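Local coordinates for protein L-ornithine 5-monooxygenase (PDB 3S5W) that catalyses the FAD- and NADPH-dependent hydroxylation of L-ornithine to N(5)-hydroxyornithine, the first step in making hydroxamate siderophores such as pyoverdin, at residues Glu340-Thr345 with Ile349-Arg354; Met228-Ile233 with Ile244-Ser249; Leu49-Gln54 with Pro97-Ser102. All blocks are in the same frame, centred on the assembly; numbering follows the deposited sequence.

Interaction 1. Residues Glu340-Thr345 with Ile349-Arg354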
# COMPACT_ATOMS: atom_id res chain seq x y z
N GLU A 340 3.71 24.95 -10.04
CA GLU A 340 3.48 25.21 -11.48
C GLU A 340 4.68 24.86 -12.35
O GLU A 340 4.51 24.53 -13.50
CB GLU A 340 3.10 26.68 -11.71
CG GLU A 340 1.71 26.99 -11.26
CD GLU A 340 1.15 28.27 -11.90
OE1 GLU A 340 1.89 29.05 -12.56
OE2 GLU A 340 -0.06 28.47 -11.72
N ARG A 341 5.87 24.93 -11.77
CA ARG A 341 7.11 24.59 -12.47
C ARG A 341 8.09 24.03 -11.43
O ARG A 341 8.12 24.50 -10.30
CB ARG A 341 7.70 25.85 -13.15
CG ARG A 341 8.99 25.57 -13.98
CD ARG A 341 9.74 26.81 -14.54
NE ARG A 341 9.87 27.96 -13.62
CZ ARG A 341 10.74 28.07 -12.61
NH1 ARG A 341 11.58 27.08 -12.32
NH2 ARG A 341 10.76 29.16 -11.86
N ALA A 342 8.89 23.04 -11.80
CA ALA A 342 9.96 22.56 -10.92
C ALA A 342 11.21 22.39 -11.76
O ALA A 342 11.16 21.71 -12.78
CB ALA A 342 9.56 21.24 -10.26
N THR A 343 12.30 23.05 -11.35
CA THR A 343 13.50 23.09 -12.17
C THR A 343 14.72 22.73 -11.33
O THR A 343 14.88 23.27 -10.23
CB THR A 343 13.71 24.53 -12.79
OG1 THR A 343 12.49 24.97 -13.41
CG2 THR A 343 14.86 24.52 -13.83
N ALA A 344 15.56 21.84 -11.83
CA ALA A 344 16.88 21.57 -11.24
C ALA A 344 17.82 22.74 -11.50
O ALA A 344 17.96 23.19 -12.64
CB ALA A 344 17.48 20.27 -11.82
N THR A 345 18.45 23.25 -10.43
CA THR A 345 19.53 24.24 -10.54
C THR A 345 20.73 23.77 -9.70
O THR A 345 20.61 22.87 -8.85
CB THR A 345 19.11 25.69 -10.09
OG1 THR A 345 18.96 25.74 -8.66
CG2 THR A 345 17.81 26.18 -10.76
N ILE A 349 16.37 22.61 -5.96
CA ILE A 349 15.20 22.43 -6.80
C ILE A 349 14.36 23.71 -6.65
O ILE A 349 13.88 24.03 -5.54
CB ILE A 349 14.37 21.14 -6.43
CG1 ILE A 349 15.27 19.89 -6.48
CG2 ILE A 349 13.13 20.99 -7.33
CD1 ILE A 349 15.98 19.66 -7.84
N GLU A 350 14.18 24.42 -7.76
CA GLU A 350 13.45 25.68 -7.74
C GLU A 350 11.99 25.38 -8.05
O GLU A 350 11.68 24.75 -9.05
CB GLU A 350 14.09 26.67 -8.75
CG GLU A 350 13.39 27.99 -8.81
CD GLU A 350 14.03 28.91 -9.83
OE1 GLU A 350 15.17 29.36 -9.60
OE2 GLU A 350 13.40 29.15 -10.86
N LEU A 351 11.08 25.81 -7.17
CA LEU A 351 9.66 25.55 -7.38
C LEU A 351 8.97 26.88 -7.57
O LEU A 351 9.17 27.79 -6.77
CB LEU A 351 9.04 24.87 -6.14
CG LEU A 351 9.54 23.48 -5.71
CD1 LEU A 351 8.63 22.93 -4.59
CD2 LEU A 351 9.61 22.50 -6.88
N ALA A 352 8.16 26.97 -8.62
CA ALA A 352 7.30 28.12 -8.85
C ALA A 352 5.94 27.75 -8.25
O ALA A 352 5.29 26.80 -8.68
CB ALA A 352 7.20 28.45 -10.35
N LEU A 353 5.57 28.50 -7.22
CA LEU A 353 4.43 28.18 -6.36
C LEU A 353 3.26 29.18 -6.53
O LEU A 353 3.42 30.40 -6.28
CB LEU A 353 4.87 28.12 -4.91
CG LEU A 353 5.99 27.11 -4.57
CD1 LEU A 353 6.35 27.32 -3.10
CD2 LEU A 353 5.59 25.68 -4.82
N ARG A 354 2.12 28.67 -6.96
CA ARG A 354 0.95 29.51 -7.17
C ARG A 354 0.06 29.42 -5.94
O ARG A 354 -0.44 28.34 -5.62
CB ARG A 354 0.17 29.06 -8.42
CG ARG A 354 -1.09 29.89 -8.73
CD ARG A 354 -0.77 31.25 -9.34
NE ARG A 354 -0.13 31.12 -10.65
CZ ARG A 354 0.39 32.13 -11.35
NH1 ARG A 354 0.37 33.36 -10.86
NH2 ARG A 354 0.95 31.89 -12.52

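Interaction 2. Residues Met228-Ile233 with Ile244-Ser249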
# COMPACT_ATOMS: atom_id res chain seq x y z
N MET A 228 19.13 23.35 5.94
CA MET A 228 18.54 22.73 4.75
C MET A 228 17.07 23.16 4.62
O MET A 228 16.37 23.31 5.62
CB MET A 228 18.58 21.21 4.88
CG MET A 228 19.76 20.48 4.24
SD MET A 228 19.25 18.76 3.95
CE MET A 228 19.68 17.99 5.52
N LYS A 229 16.59 23.31 3.40
CA LYS A 229 15.18 23.60 3.17
C LYS A 229 14.60 22.43 2.41
O LYS A 229 15.13 22.03 1.34
CB LYS A 229 15.02 24.90 2.36
CG LYS A 229 15.46 26.18 3.11
CD LYS A 229 15.48 27.43 2.20
CE LYS A 229 14.14 27.69 1.43
NZ LYS A 229 12.92 27.90 2.29
N ILE A 230 13.52 21.85 2.94
CA ILE A 230 12.89 20.73 2.27
C ILE A 230 11.42 21.02 2.03
O ILE A 230 10.71 21.45 2.96
CB ILE A 230 13.06 19.41 3.10
CG1 ILE A 230 14.56 19.10 3.23
CG2 ILE A 230 12.23 18.27 2.47
CD1 ILE A 230 14.94 17.79 3.96
N ALA A 231 10.96 20.78 0.80
CA ALA A 231 9.53 20.89 0.47
C ALA A 231 8.87 19.52 0.58
O ALA A 231 9.41 18.54 0.10
CB ALA A 231 9.32 21.46 -0.97
N ILE A 232 7.69 19.48 1.18
CA ILE A 232 6.87 18.29 1.18
C ILE A 232 5.63 18.60 0.36
O ILE A 232 4.88 19.53 0.73
CB ILE A 232 6.41 17.90 2.61
CG1 ILE A 232 7.62 17.61 3.51
CG2 ILE A 232 5.46 16.68 2.53
CD1 ILE A 232 7.29 17.59 5.01
N ILE A 233 5.41 17.85 -0.72
CA ILE A 233 4.19 18.01 -1.54
C ILE A 233 3.08 17.05 -1.08
O ILE A 233 3.26 15.84 -1.10
CB ILE A 233 4.48 17.79 -3.06
CG1 ILE A 233 5.75 18.57 -3.51
CG2 ILE A 233 3.20 18.07 -3.92
CD1 ILE A 233 5.81 20.09 -3.14
N ILE A 244 6.36 15.72 10.45
CA ILE A 244 6.63 15.59 11.89
C ILE A 244 8.03 14.95 12.08
O ILE A 244 8.80 15.35 13.00
CB ILE A 244 5.48 14.76 12.55
CG1 ILE A 244 4.28 15.68 12.82
CG2 ILE A 244 5.95 14.03 13.82
CD1 ILE A 244 4.58 16.92 13.77
N ASP A 245 8.36 13.98 11.24
CA ASP A 245 9.71 13.43 11.31
C ASP A 245 10.82 14.49 11.08
O ASP A 245 11.79 14.55 11.83
CB ASP A 245 9.92 12.27 10.36
CG ASP A 245 11.12 11.43 10.75
OD1 ASP A 245 11.10 10.89 11.87
OD2 ASP A 245 12.04 11.31 9.94
N LEU A 246 10.68 15.31 10.03
CA LEU A 246 11.63 16.40 9.82
C LEU A 246 11.67 17.32 11.04
O LEU A 246 12.78 17.66 11.54
CB LEU A 246 11.35 17.21 8.54
CG LEU A 246 11.52 16.36 7.26
CD1 LEU A 246 11.04 17.14 6.05
CD2 LEU A 246 12.98 15.95 7.09
N ASN A 247 10.50 17.71 11.53
CA ASN A 247 10.45 18.63 12.67
C ASN A 247 11.18 18.06 13.90
O ASN A 247 11.97 18.78 14.57
CB ASN A 247 9.00 18.89 13.08
CG ASN A 247 8.89 19.85 14.28
OD1 ASN A 247 9.17 21.03 14.15
ND2 ASN A 247 8.49 19.32 15.44
N ASP A 248 10.90 16.78 14.18
CA ASP A 248 11.38 16.13 15.40
C ASP A 248 12.84 15.69 15.32
O ASP A 248 13.54 15.74 16.32
CB ASP A 248 10.50 14.93 15.79
CG ASP A 248 9.09 15.32 16.26
OD1 ASP A 248 8.81 16.52 16.42
OD2 ASP A 248 8.26 14.40 16.47
N SER A 249 13.30 15.27 14.14
CA SER A 249 14.58 14.54 14.03
C SER A 249 15.67 15.23 13.25
O SER A 249 16.83 14.81 13.29
CB SER A 249 14.34 13.18 13.39
OG SER A 249 13.80 12.34 14.37

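Interaction 3. Residues Leu49-Gln54 with Pro97-Ser102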
# COMPACT_ATOMS: atom_id res chain seq x y z
N LEU A 49 -4.93 -20.73 2.67
CA LEU A 49 -4.60 -21.97 1.92
C LEU A 49 -4.18 -23.09 2.85
O LEU A 49 -4.66 -24.22 2.71
CB LEU A 49 -3.53 -21.74 0.84
CG LEU A 49 -3.92 -20.87 -0.35
CD1 LEU A 49 -2.70 -20.48 -1.17
CD2 LEU A 49 -5.00 -21.52 -1.19
N GLN A 50 -3.30 -22.77 3.80
CA GLN A 50 -2.85 -23.72 4.82
C GLN A 50 -3.99 -24.28 5.70
O GLN A 50 -3.98 -25.48 6.05
CB GLN A 50 -1.71 -23.15 5.68
CG GLN A 50 -1.33 -24.02 6.87
CD GLN A 50 -0.16 -23.48 7.67
OE1 GLN A 50 0.98 -23.92 7.50
NE2 GLN A 50 -0.44 -22.52 8.54
N GLU A 51 -4.98 -23.42 6.04
CA GLU A 51 -6.18 -23.88 6.79
C GLU A 51 -7.04 -24.87 6.02
O GLU A 51 -7.64 -25.75 6.63
CB GLU A 51 -7.08 -22.70 7.22
CG GLU A 51 -6.36 -21.70 8.15
CD GLU A 51 -7.27 -20.55 8.69
OE1 GLU A 51 -8.43 -20.41 8.24
OE2 GLU A 51 -6.78 -19.81 9.58
N ARG A 52 -7.10 -24.71 4.71
CA ARG A 52 -7.90 -25.57 3.85
C ARG A 52 -7.23 -26.90 3.50
O ARG A 52 -7.91 -27.85 3.11
CB ARG A 52 -8.26 -24.83 2.57
CG ARG A 52 -9.23 -23.68 2.73
CD ARG A 52 -9.56 -23.05 1.40
NE ARG A 52 -10.58 -21.99 1.50
CZ ARG A 52 -11.90 -22.17 1.53
NH1 ARG A 52 -12.41 -23.39 1.48
NH2 ARG A 52 -12.73 -21.13 1.61
N ALA A 53 -5.90 -26.96 3.66
CA ALA A 53 -5.06 -28.07 3.21
C ALA A 53 -5.45 -29.43 3.79
O ALA A 53 -5.55 -30.40 3.03
CB ALA A 53 -3.58 -27.77 3.46
N GLN A 54 -5.69 -29.52 5.10
CA GLN A 54 -6.08 -30.81 5.69
C GLN A 54 -7.36 -31.38 5.07
O GLN A 54 -7.36 -32.52 4.60
CB GLN A 54 -6.17 -30.76 7.22
CG GLN A 54 -5.54 -32.01 7.87
CD GLN A 54 -6.22 -32.45 9.15
OE1 GLN A 54 -7.18 -31.82 9.62
NE2 GLN A 54 -5.73 -33.54 9.74
N PRO A 97 -10.10 -16.16 14.88
CA PRO A 97 -9.34 -15.67 16.03
C PRO A 97 -8.47 -16.72 16.69
O PRO A 97 -7.58 -16.35 17.44
CB PRO A 97 -10.43 -15.24 17.02
CG PRO A 97 -11.55 -14.85 16.16
CD PRO A 97 -11.53 -15.89 15.03
N THR A 98 -8.75 -18.01 16.43
CA THR A 98 -7.94 -19.09 17.02
C THR A 98 -6.67 -19.39 16.20
O THR A 98 -5.85 -20.23 16.59
CB THR A 98 -8.75 -20.42 17.22
OG1 THR A 98 -8.95 -21.06 15.96
CG2 THR A 98 -10.10 -20.17 17.88
N SER A 99 -6.48 -18.71 15.07
CA SER A 99 -5.26 -18.90 14.28
C SER A 99 -4.00 -18.59 15.09
O SER A 99 -4.00 -17.63 15.89
CB SER A 99 -5.30 -18.02 13.02
OG SER A 99 -4.06 -18.11 12.35
N PRO A 100 -2.92 -19.39 14.90
CA PRO A 100 -1.68 -19.05 15.58
C PRO A 100 -1.01 -17.79 15.00
O PRO A 100 -0.02 -17.30 15.56
CB PRO A 100 -0.80 -20.30 15.35
CG PRO A 100 -1.36 -20.93 14.11
CD PRO A 100 -2.82 -20.65 14.13
N TYR A 101 -1.57 -17.24 13.93
CA TYR A 101 -1.00 -16.05 13.30
C TYR A 101 -1.70 -14.74 13.67
O TYR A 101 -1.48 -13.76 13.00
CB TYR A 101 -0.97 -16.20 11.75
CG TYR A 101 -0.27 -17.48 11.36
CD1 TYR A 101 1.04 -17.71 11.72
CD2 TYR A 101 -0.97 -18.48 10.67
CE1 TYR A 101 1.69 -18.94 11.38
CE2 TYR A 101 -0.35 -19.68 10.32
CZ TYR A 101 0.97 -19.89 10.67
OH TYR A 101 1.54 -21.07 10.30
N SER A 102 -2.53 -14.75 14.72
CA SER A 102 -3.15 -13.50 15.18
C SER A 102 -2.08 -12.58 15.77
O SER A 102 -1.00 -13.02 16.22
CB SER A 102 -4.24 -13.78 16.22
OG SER A 102 -3.66 -14.27 17.42
O HOH W 1 -4.41 -20.24 10.69

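Interaction 1. Residues Glu340-Thr345 with Ile349-Arg354
A beta hairpin joins E340-T345 to I349-R354; the axes of the two antiparallel segments come within 4.7 Å of each other, with T343 and E350 as a hydrogen-bonded pair. T343 N gives to E350 O, and E350 N gives to T343 O at 2.8 Å. A342 faces L351 in a non-hydrogen-bonded pair, where the methyl CB of A342 lies 3.6 Å from CD2 of L351.

On the face that carries R341, T343, E350 and A352, the three polar side chains gather beside the methyl of A352. With CG anti to its backbone N (chi1 -177°) and the chain bent at chi3, R341 brings its guanidinium over CB of A352. Its NH2 meets the anti lone pair of OE2 of E350 at 2.8 Å, while NH1 makes a weak bond to the same oxygen. The two flat groups of this salt bridge stand 76° apart.

R354, bent at chi2 and chi3, grips E340 side-on. Its NE points almost straight at OE2 of E340 (2.9 Å), which it meets from above the carboxylate plane, and NH2 of R354 reaches OE1 of E340 at 3.0 Å on the syn side.

Strand 348-355 is the middle of a three-stranded sheet, bonded through I349, L351 and L353 to strand 361-366, and its L351 and L353 pack on I258 of strand 253-258.

Interaction 2. Residues Met228-Ile233 with Ile244-Ser249
I230 is the first residue of strand 228-233 to meet the helix, and its branched side chain crosses that of L246 at a slant. Its CG2 methyl lies 3.9 Å from CD1 of L246, and its CD1 reaches the other leucine methyl, CD2 of L246, at 4.1 Å. Both ends of the isoleucine are therefore engaged by the fork of a single leucine. The chi1 of I230 (-62°) sets CG2 anti to the backbone N and CG1 beside it, which allows the two branches to address different methyls. On the strand, the backbone of I230 bonds to Q254 and D256 of strand 253-258, while its side chain also touches A368 and I370 of strand 368-371.

A231 turns its methyl away from the helix, following the alternation of a beta strand. The strand, the helix 237-249 that carries L246, and strand 253-258 form a beta-alpha-beta unit of the five-stranded parallel sheet. The NADP(+)-binding residues G235, G236, Q237 and S238 span the turn after the strand and the first residues of the helix, and the sequence there fits the GxGxxA pattern of Rossmann-type folds.

I232 again points its side chain toward the helix. Its CD1 comes tip to tip with CD1 of L246 at 3.9 Å, so this one leucine methyl touches both isoleucines. No hydrogen bond spans the two segments, and the three touching residues are all buried. The far side of the helix is covered by helix 310-326, on which I244 packs. Last along the strand, I233 directs its side chain to V369 and L371 of strand 368-371 and to I258.

Interaction 3. Residues Leu49-Gln54 with Pro97-Ser102
The ring of Y101 has the amide of Q50 at its edge and CG of P100 over the centre of one face, 4.1 Å above the plane. Amide and ring are nearly coplanar, their planes 21° apart, although the two side chains cross at about a right angle. NE2 of Q50 donates to OH of Y101 at 3.0 Å in an almost straight bond (170°), and the hydroxyl oxygen lies in the amide plane. The same NE2 is 3.4 Å from CE2 of Y101. Q50 spans the distance as an extended chain, its CG anti to the backbone N (chi1 173°).

The contact ties helix 40-56 to the loop that leads into helix 103-109. A type I turn from S99 to S102 shapes this end of the loop, and OG of S99 accepts from N of Y101 at 3.1 Å, forming an ST turn. S102 then serves as N-cap of the helix, its OG bonded to the backbone N of N105.

A water forms the second link. It donates to OE2 of E51 at 2.7 Å and is hydrogen-bonded to OG of S99, also at 2.7 Å, so the serine hydroxyl serves both the turn and the bridge. The other carboxylate oxygen of E51, OE1, forms a salt bridge with R95. The rings of Y101 and H139 also pack edge-to-face.

Overall arrangement
Along the chain interaction 3 comes first, then interaction 2, then interaction 1. Interactions 1 and 2 are neighbours, with centres 18 Å apart, and touch directly: CD1 of L351 packs on CB of A231 at 4.0 Å. The hairpin sheet of interaction 1 thus lies against one side of strand 228-233 of the parallel sheet, while the helix of interaction 2 lies against the other, in the part of the fold that binds NADP(+). Interaction 3, on helix 40-56 after strand 30-36 of the separate mixed sheet, is across the chain's centre, 52 Å and 43 Å from interactions 1 and 2 (between centres), away from the known cofactor and substrate sites. The bound cofactors lie between these two regions.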